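Local coordinates for Sel1 repeat family protein (Pseudomonas aeruginosa, PDB 6LCH) that probably serves as an immunity protein that binds and neutralises PldB, an effector of the type VI secretion system, through an all-helical Sel1-repeat fold, at residues G48-A53 and M62-N67; K141-V146 and K150-A155; R207-E212 and E229-I234. All blocks are in the same frame, centred on the assembly; numbering follows the deposited sequence.

The three contacts follow one another along the chain, each closing before the next opens, and none touches another. Contact 1 pairs helix 43-55 with helix 59-70 and contact 2 pairs helix 133-146 with helix 150-162; their centres lie about 33 Å apart, on opposite sides of the chain's centre. Contact 3, about 29 Å from contact 2 and 36 Å from contact 1 between centres, joins the end of helix 199-208 to helix 225-240. The first two are packings of consecutive helices in Sel1-repeat sequence, a TPR relative, so they sample the broadly antiparallel packing of successive helices from which this solenoid-like, strand-free immunity protein is built; contact 3 lies towards its C-terminal end.

Contact 1: G48-A53 and M62-N67; sequences GLYSKA and MHNLAN
N64 meets Y50 in two ways at once. Its CB lies 4.0 Å from the centroid of the Y50 ring, off-centre, in a CH-pi contact, while the amide reaches on to the phenol: N64 ND2 donates to Y50 OH over 2.9 Å in a nearly straight bond (N-H...O 167°). The hydroxyl oxygen sits in the N64 amide plane, and that plane stands almost perpendicular to the ring (87°), with CB against the ring and ND2 at the hydroxyl. CG of N64 lies anti to its carbonyl carbon, which lets one short side chain do both jobs. Next along, L65 packs closer to the backbone of 48-53. Its CB lies 4.0 Å from Y50 CB, and its CD2 branch comes to 3.2 Å from S51 OG, a close van der Waals contact of a methyl with a hydroxyl oxygen that is hydrogen-bonded to V47 O in its own helix. The closest CA pair, Y50 and L65, is 6.0 Å apart, and the segment axes pass at 9.1 Å, inclined at 134°, the packing of consecutive helices in a Sel1-repeat protein. Helix 22-34 covers one flank, Y28 touching both Y50 and N64, while M62 and A66 turn to helix 81-93.

Contact 2: K141-V146 and K150-A155; sequences KFYIYV and KDLGLA
L152 lays its CD2 methyl over one face of the Y143 ring, 3.8 Å from the centroid and displaced toward the rim, as a CH-pi contact. The two side chains run alongside each other and point the same way, which brings L152 CD2 to 3.5 Å from Y143 CE2. A second apolar pair forms beside it: I144 and L154 meet at about a right angle, I144 CG1 lying 3.5 Å from L154 CD2, with I144 CD1 resting on the same methyl. Between the two pairs sits G153. With no side chain of its own, it admits Y143 CB to 3.6 Å from G153 N and lets I144 CG1 rest directly against its CA. This close approach, 6.8 Å between segment axes at 147°, belongs to the near-antiparallel helix pair of a Sel1 repeat, joined here by a short turn. I144 CG1 is anti to its carbonyl carbon (chi1 -67°), sending that branch across toward L154, while CG2 covers the Y145 ring in its own helix. K150 O lies 3.8 Å from I144 CG1. Farther out, Y175 of helix 166-178 touches I144, K150 and L154, P7 packs on L152, and Y156 meets Y143.

Contact 3: R207-E212 and E229-I234; sequences RVFGSE and EAYYSI
F209 and Y231 touch rim to rim, with neither ring lying over the other's face. F209 CE2 approaches Y231 CE2 to 3.8 Å, and F209 CD2 stands 4.0 Å from both Y231 CE2 and Y231 CD2, so one side of each ring carries the whole meeting. The planes are nearly parallel, 16° apart, but the centroids are 6.0 Å from each other, too far offset for a stack. Both CB atoms head for the opposite segment. This is the packed part, small but buried. F209 is the first residue to leave helical geometry after helix 199-208, so the contact ties the end of that helix to helix 225-240 in an all-helical fold. V208 CG1 sits over the centre of one face of the F209 ring, and L187 and P256 also touch F209; L205, L249 and L255 touch Y231, whose OH takes a weak hydrogen bond from Q191 NE2. The loose side is the turn beyond F209. S211 and E212 are exposed there and do not meet segment 229-234; R207, on the last helical turn, reaches across to E212, with R207 NH2 and E212 OE2 forming a long salt bridge of 4.0 Å, and R207 O accepts a hydrogen bond from T213 OG1.

Contact 1: G48-A53 and M62-N67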
# COMPACT_ATOMS: atom_id res chain seq x y z
N GLY A 48 0.88 8.03 23.74
CA GLY A 48 0.75 7.15 24.89
C GLY A 48 0.14 5.81 24.53
O GLY A 48 0.71 4.76 24.83
N LEU A 49 -1.01 5.84 23.86
CA LEU A 49 -1.67 4.60 23.45
C LEU A 49 -0.79 3.78 22.53
O LEU A 49 -0.57 2.58 22.76
CB LEU A 49 -3.00 4.93 22.77
CG LEU A 49 -4.06 5.57 23.66
CD1 LEU A 49 -5.03 6.37 22.81
CD2 LEU A 49 -4.78 4.51 24.47
N TYR A 50 -0.28 4.41 21.46
CA TYR A 50 0.60 3.71 20.53
C TYR A 50 1.77 3.05 21.25
O TYR A 50 2.07 1.87 21.01
CB TYR A 50 1.12 4.69 19.48
CG TYR A 50 0.26 4.83 18.24
CD1 TYR A 50 -0.65 3.84 17.89
CD2 TYR A 50 0.37 5.94 17.42
CE1 TYR A 50 -1.44 3.96 16.76
CE2 TYR A 50 -0.40 6.07 16.29
CZ TYR A 50 -1.31 5.08 15.96
OH TYR A 50 -2.08 5.22 14.83
N SER A 51 2.45 3.80 22.11
CA SER A 51 3.62 3.25 22.80
C SER A 51 3.22 2.12 23.74
O SER A 51 3.88 1.07 23.78
CB SER A 51 4.34 4.35 23.57
OG SER A 51 4.58 5.47 22.74
N LYS A 52 2.13 2.31 24.50
CA LYS A 52 1.62 1.25 25.36
C LYS A 52 1.36 -0.03 24.56
O LYS A 52 1.72 -1.13 25.00
CB LYS A 52 0.33 1.71 26.04
CG LYS A 52 0.54 2.55 27.29
CD LYS A 52 -0.80 2.99 27.89
CE LYS A 52 -1.37 4.21 27.17
NZ LYS A 52 -2.77 4.55 27.60
N ALA A 53 0.76 0.11 23.38
CA ALA A 53 0.54 -1.06 22.54
C ALA A 53 1.86 -1.63 22.04
O ALA A 53 2.04 -2.85 21.97
CB ALA A 53 -0.38 -0.70 21.38
N MET A 62 3.65 -0.29 16.47
CA MET A 62 5.06 0.06 16.27
C MET A 62 5.26 0.75 14.93
O MET A 62 5.98 1.75 14.83
CB MET A 62 5.92 -1.20 16.32
CG MET A 62 6.00 -1.84 17.68
SD MET A 62 7.20 -3.17 17.70
CE MET A 62 6.40 -4.45 16.77
N HIS A 63 4.63 0.22 13.88
CA HIS A 63 4.73 0.83 12.56
C HIS A 63 4.14 2.24 12.56
O HIS A 63 4.79 3.19 12.11
CB HIS A 63 4.03 -0.06 11.54
CG HIS A 63 3.88 0.56 10.18
ND1 HIS A 63 4.87 0.51 9.23
CD2 HIS A 63 2.85 1.25 9.63
CE1 HIS A 63 4.46 1.15 8.14
NE2 HIS A 63 3.24 1.60 8.36
N ASN A 64 2.91 2.39 13.07
CA ASN A 64 2.26 3.69 13.06
C ASN A 64 3.03 4.70 13.89
O ASN A 64 3.19 5.86 13.49
CB ASN A 64 0.83 3.58 13.57
CG ASN A 64 -0.12 3.08 12.52
OD1 ASN A 64 0.29 2.44 11.55
ND2 ASN A 64 -1.41 3.35 12.70
N LEU A 65 3.51 4.29 15.07
CA LEU A 65 4.22 5.22 15.93
C LEU A 65 5.55 5.65 15.32
O LEU A 65 5.90 6.83 15.34
CB LEU A 65 4.44 4.59 17.31
CG LEU A 65 5.15 5.48 18.33
CD1 LEU A 65 4.43 6.81 18.45
CD2 LEU A 65 5.24 4.77 19.68
N ALA A 66 6.30 4.69 14.76
CA ALA A 66 7.58 5.03 14.15
C ALA A 66 7.40 5.95 12.95
O ALA A 66 8.24 6.81 12.70
CB ALA A 66 8.31 3.75 13.74
N ASN A 67 6.31 5.78 12.20
CA ASN A 67 6.07 6.70 11.10
C ASN A 67 5.88 8.13 11.61
O ASN A 67 6.23 9.07 10.91
CB ASN A 67 4.85 6.28 10.27
CG ASN A 67 4.79 7.01 8.94
OD1 ASN A 67 5.75 6.98 8.16
ND2 ASN A 67 3.68 7.68 8.67

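Contact 2: K141-V146 and K150-A155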
# COMPACT_ATOMS: atom_id res chain seq x y z
N LYS A 141 8.57 -2.35 -8.74
CA LYS A 141 8.83 -1.07 -9.40
C LYS A 141 10.26 -0.98 -9.92
O LYS A 141 10.50 -0.42 -11.00
CB LYS A 141 8.53 0.08 -8.44
CG LYS A 141 7.04 0.33 -8.26
CD LYS A 141 6.70 0.79 -6.85
CE LYS A 141 7.11 2.23 -6.62
NZ LYS A 141 6.47 2.79 -5.39
N PHE A 142 11.23 -1.52 -9.17
CA PHE A 142 12.61 -1.51 -9.63
C PHE A 142 12.81 -2.48 -10.79
O PHE A 142 13.51 -2.16 -11.76
CB PHE A 142 13.55 -1.86 -8.47
CG PHE A 142 15.00 -1.99 -8.87
CD1 PHE A 142 15.81 -0.87 -8.94
CD2 PHE A 142 15.55 -3.22 -9.17
CE1 PHE A 142 17.15 -0.97 -9.30
CE2 PHE A 142 16.89 -3.34 -9.54
CZ PHE A 142 17.68 -2.21 -9.60
N TYR A 143 12.18 -3.65 -10.72
CA TYR A 143 12.41 -4.68 -11.73
C TYR A 143 11.71 -4.36 -13.04
O TYR A 143 12.25 -4.63 -14.12
CB TYR A 143 11.94 -6.03 -11.20
CG TYR A 143 12.90 -6.64 -10.21
CD1 TYR A 143 14.27 -6.56 -10.40
CD2 TYR A 143 12.43 -7.30 -9.08
CE1 TYR A 143 15.15 -7.12 -9.50
CE2 TYR A 143 13.30 -7.85 -8.17
CZ TYR A 143 14.66 -7.76 -8.38
OH TYR A 143 15.53 -8.32 -7.48
N ILE A 144 10.50 -3.80 -12.98
CA ILE A 144 9.75 -3.55 -14.21
C ILE A 144 10.41 -2.45 -15.02
O ILE A 144 10.64 -2.61 -16.23
CB ILE A 144 8.28 -3.20 -13.88
CG1 ILE A 144 7.56 -4.41 -13.28
CG2 ILE A 144 7.55 -2.73 -15.13
CD1 ILE A 144 6.28 -4.03 -12.56
N TYR A 145 10.75 -1.34 -14.38
CA TYR A 145 11.17 -0.14 -15.10
C TYR A 145 12.67 0.12 -15.04
O TYR A 145 13.30 0.30 -16.08
CB TYR A 145 10.39 1.07 -14.56
CG TYR A 145 8.89 0.92 -14.65
CD1 TYR A 145 8.21 1.22 -15.83
CD2 TYR A 145 8.14 0.49 -13.56
CE1 TYR A 145 6.83 1.09 -15.92
CE2 TYR A 145 6.77 0.36 -13.64
CZ TYR A 145 6.12 0.66 -14.82
OH TYR A 145 4.75 0.54 -14.91
N VAL A 146 13.25 0.16 -13.84
CA VAL A 146 14.67 0.46 -13.70
C VAL A 146 15.49 -0.67 -14.29
O VAL A 146 16.13 -0.52 -15.34
CB VAL A 146 15.07 0.70 -12.24
CG1 VAL A 146 16.56 1.02 -12.15
CG2 VAL A 146 14.25 1.82 -11.64
N LYS A 150 11.28 -7.17 -16.20
CA LYS A 150 9.84 -6.90 -16.12
C LYS A 150 9.07 -8.09 -15.55
O LYS A 150 8.12 -7.90 -14.78
CB LYS A 150 9.32 -6.53 -17.51
CG LYS A 150 7.86 -6.89 -17.75
CD LYS A 150 7.73 -8.08 -18.68
CE LYS A 150 6.37 -8.74 -18.55
NZ LYS A 150 6.21 -9.89 -19.49
N ASP A 151 9.47 -9.31 -15.90
CA ASP A 151 8.67 -10.47 -15.51
C ASP A 151 8.77 -10.74 -14.02
O ASP A 151 7.77 -11.10 -13.38
CB ASP A 151 9.11 -11.70 -16.29
CG ASP A 151 8.73 -12.99 -15.59
OD1 ASP A 151 9.61 -13.58 -14.93
OD2 ASP A 151 7.56 -13.40 -15.70
N LEU A 152 9.96 -10.57 -13.44
CA LEU A 152 10.10 -10.74 -12.00
C LEU A 152 9.29 -9.69 -11.24
O LEU A 152 8.66 -9.99 -10.22
CB LEU A 152 11.57 -10.68 -11.60
CG LEU A 152 11.85 -10.99 -10.14
CD1 LEU A 152 11.29 -12.35 -9.77
CD2 LEU A 152 13.33 -10.92 -9.86
N GLY A 153 9.29 -8.45 -11.74
CA GLY A 153 8.55 -7.40 -11.06
C GLY A 153 7.05 -7.63 -11.08
O GLY A 153 6.38 -7.49 -10.06
N LEU A 154 6.52 -7.99 -12.25
CA LEU A 154 5.09 -8.28 -12.36
C LEU A 154 4.69 -9.45 -11.47
O LEU A 154 3.60 -9.46 -10.90
CB LEU A 154 4.70 -8.57 -13.81
CG LEU A 154 4.23 -7.41 -14.70
CD1 LEU A 154 3.09 -6.64 -14.05
CD2 LEU A 154 5.37 -6.49 -15.08
N ALA A 155 5.56 -10.46 -11.35
CA ALA A 155 5.27 -11.57 -10.45
C ALA A 155 5.19 -11.09 -9.01
O ALA A 155 4.22 -11.39 -8.29
CB ALA A 155 6.33 -12.66 -10.60

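Contact 3: R207-E212 and E229-I234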
# COMPACT_ATOMS: atom_id res chain seq x y z
N ARG A 207 -10.86 11.11 -12.64
CA ARG A 207 -10.44 11.90 -13.80
C ARG A 207 -10.64 11.15 -15.11
O ARG A 207 -10.91 11.78 -16.14
CB ARG A 207 -8.98 12.32 -13.64
CG ARG A 207 -8.66 12.88 -12.26
CD ARG A 207 -7.78 14.12 -12.35
NE ARG A 207 -8.26 15.06 -13.36
CZ ARG A 207 -7.50 15.58 -14.32
NH1 ARG A 207 -6.22 15.26 -14.41
NH2 ARG A 207 -8.03 16.43 -15.19
N VAL A 208 -10.50 9.82 -15.08
CA VAL A 208 -10.77 9.01 -16.27
C VAL A 208 -12.16 9.32 -16.81
O VAL A 208 -12.35 9.56 -18.01
CB VAL A 208 -10.60 7.52 -15.95
CG1 VAL A 208 -11.36 6.66 -16.95
CG2 VAL A 208 -9.12 7.14 -15.91
N PHE A 209 -13.15 9.32 -15.92
CA PHE A 209 -14.53 9.57 -16.31
C PHE A 209 -14.94 11.03 -16.10
O PHE A 209 -16.14 11.33 -16.07
CB PHE A 209 -15.45 8.62 -15.55
CG PHE A 209 -15.12 7.17 -15.78
CD1 PHE A 209 -15.29 6.61 -17.03
CD2 PHE A 209 -14.61 6.39 -14.75
CE1 PHE A 209 -14.98 5.28 -17.26
CE2 PHE A 209 -14.29 5.06 -14.98
CZ PHE A 209 -14.47 4.51 -16.23
N GLY A 210 -13.97 11.93 -15.96
CA GLY A 210 -14.26 13.35 -15.91
C GLY A 210 -14.24 13.97 -17.30
O GLY A 210 -13.42 13.63 -18.14
N SER A 211 -15.18 14.89 -17.53
CA SER A 211 -15.28 15.54 -18.83
C SER A 211 -14.13 16.51 -19.06
O SER A 211 -13.71 16.71 -20.20
CB SER A 211 -16.61 16.26 -18.95
OG SER A 211 -16.69 17.33 -18.03
N GLU A 212 -13.62 17.12 -17.99
CA GLU A 212 -12.55 18.11 -18.06
C GLU A 212 -11.17 17.49 -18.26
O GLU A 212 -10.19 18.23 -18.42
CB GLU A 212 -12.55 18.96 -16.79
CG GLU A 212 -11.93 18.27 -15.57
CD GLU A 212 -12.66 16.99 -15.17
OE1 GLU A 212 -13.91 16.97 -15.23
OE2 GLU A 212 -11.98 16.01 -14.79
N GLU A 229 -18.41 10.78 -10.23
CA GLU A 229 -18.67 11.10 -8.84
C GLU A 229 -18.57 9.89 -7.94
O GLU A 229 -18.09 10.00 -6.80
CB GLU A 229 -20.04 11.75 -8.68
CG GLU A 229 -20.20 12.31 -7.30
CD GLU A 229 -20.93 11.39 -6.35
OE1 GLU A 229 -21.25 10.25 -6.75
OE2 GLU A 229 -21.19 11.80 -5.20
N ALA A 230 -19.03 8.73 -8.41
CA ALA A 230 -18.95 7.51 -7.60
C ALA A 230 -17.51 7.22 -7.20
O ALA A 230 -17.26 6.72 -6.09
CB ALA A 230 -19.54 6.33 -8.36
N TYR A 231 -16.55 7.55 -8.06
CA TYR A 231 -15.15 7.31 -7.73
C TYR A 231 -14.59 8.43 -6.86
O TYR A 231 -13.89 8.16 -5.88
CB TYR A 231 -14.33 7.14 -9.01
CG TYR A 231 -14.53 5.78 -9.62
CD1 TYR A 231 -14.12 4.63 -8.95
CD2 TYR A 231 -15.14 5.63 -10.86
CE1 TYR A 231 -14.31 3.39 -9.49
CE2 TYR A 231 -15.33 4.39 -11.41
CZ TYR A 231 -14.91 3.27 -10.73
OH TYR A 231 -15.09 2.02 -11.28
N TYR A 232 -14.88 9.69 -7.20
CA TYR A 232 -14.38 10.78 -6.37
C TYR A 232 -14.94 10.71 -4.96
O TYR A 232 -14.25 11.09 -4.00
CB TYR A 232 -14.70 12.14 -6.99
CG TYR A 232 -13.93 13.25 -6.32
CD1 TYR A 232 -12.56 13.36 -6.51
CD2 TYR A 232 -14.55 14.16 -5.47
CE1 TYR A 232 -11.83 14.36 -5.89
CE2 TYR A 232 -13.83 15.16 -4.85
CZ TYR A 232 -12.47 15.26 -5.06
OH TYR A 232 -11.74 16.25 -4.45
N SER A 233 -16.18 10.25 -4.80
CA SER A 233 -16.75 10.09 -3.47
C SER A 233 -16.05 8.99 -2.70
O SER A 233 -15.83 9.11 -1.49
CB SER A 233 -18.25 9.81 -3.56
OG SER A 233 -18.81 9.64 -2.27
N ILE A 234 -15.69 7.89 -3.38
CA ILE A 234 -14.89 6.85 -2.75
C ILE A 234 -13.53 7.41 -2.35
O ILE A 234 -13.02 7.14 -1.26
CB ILE A 234 -14.75 5.64 -3.68
CG1 ILE A 234 -16.02 4.79 -3.66
CG2 ILE A 234 -13.52 4.81 -3.32
CD1 ILE A 234 -16.08 3.79 -4.80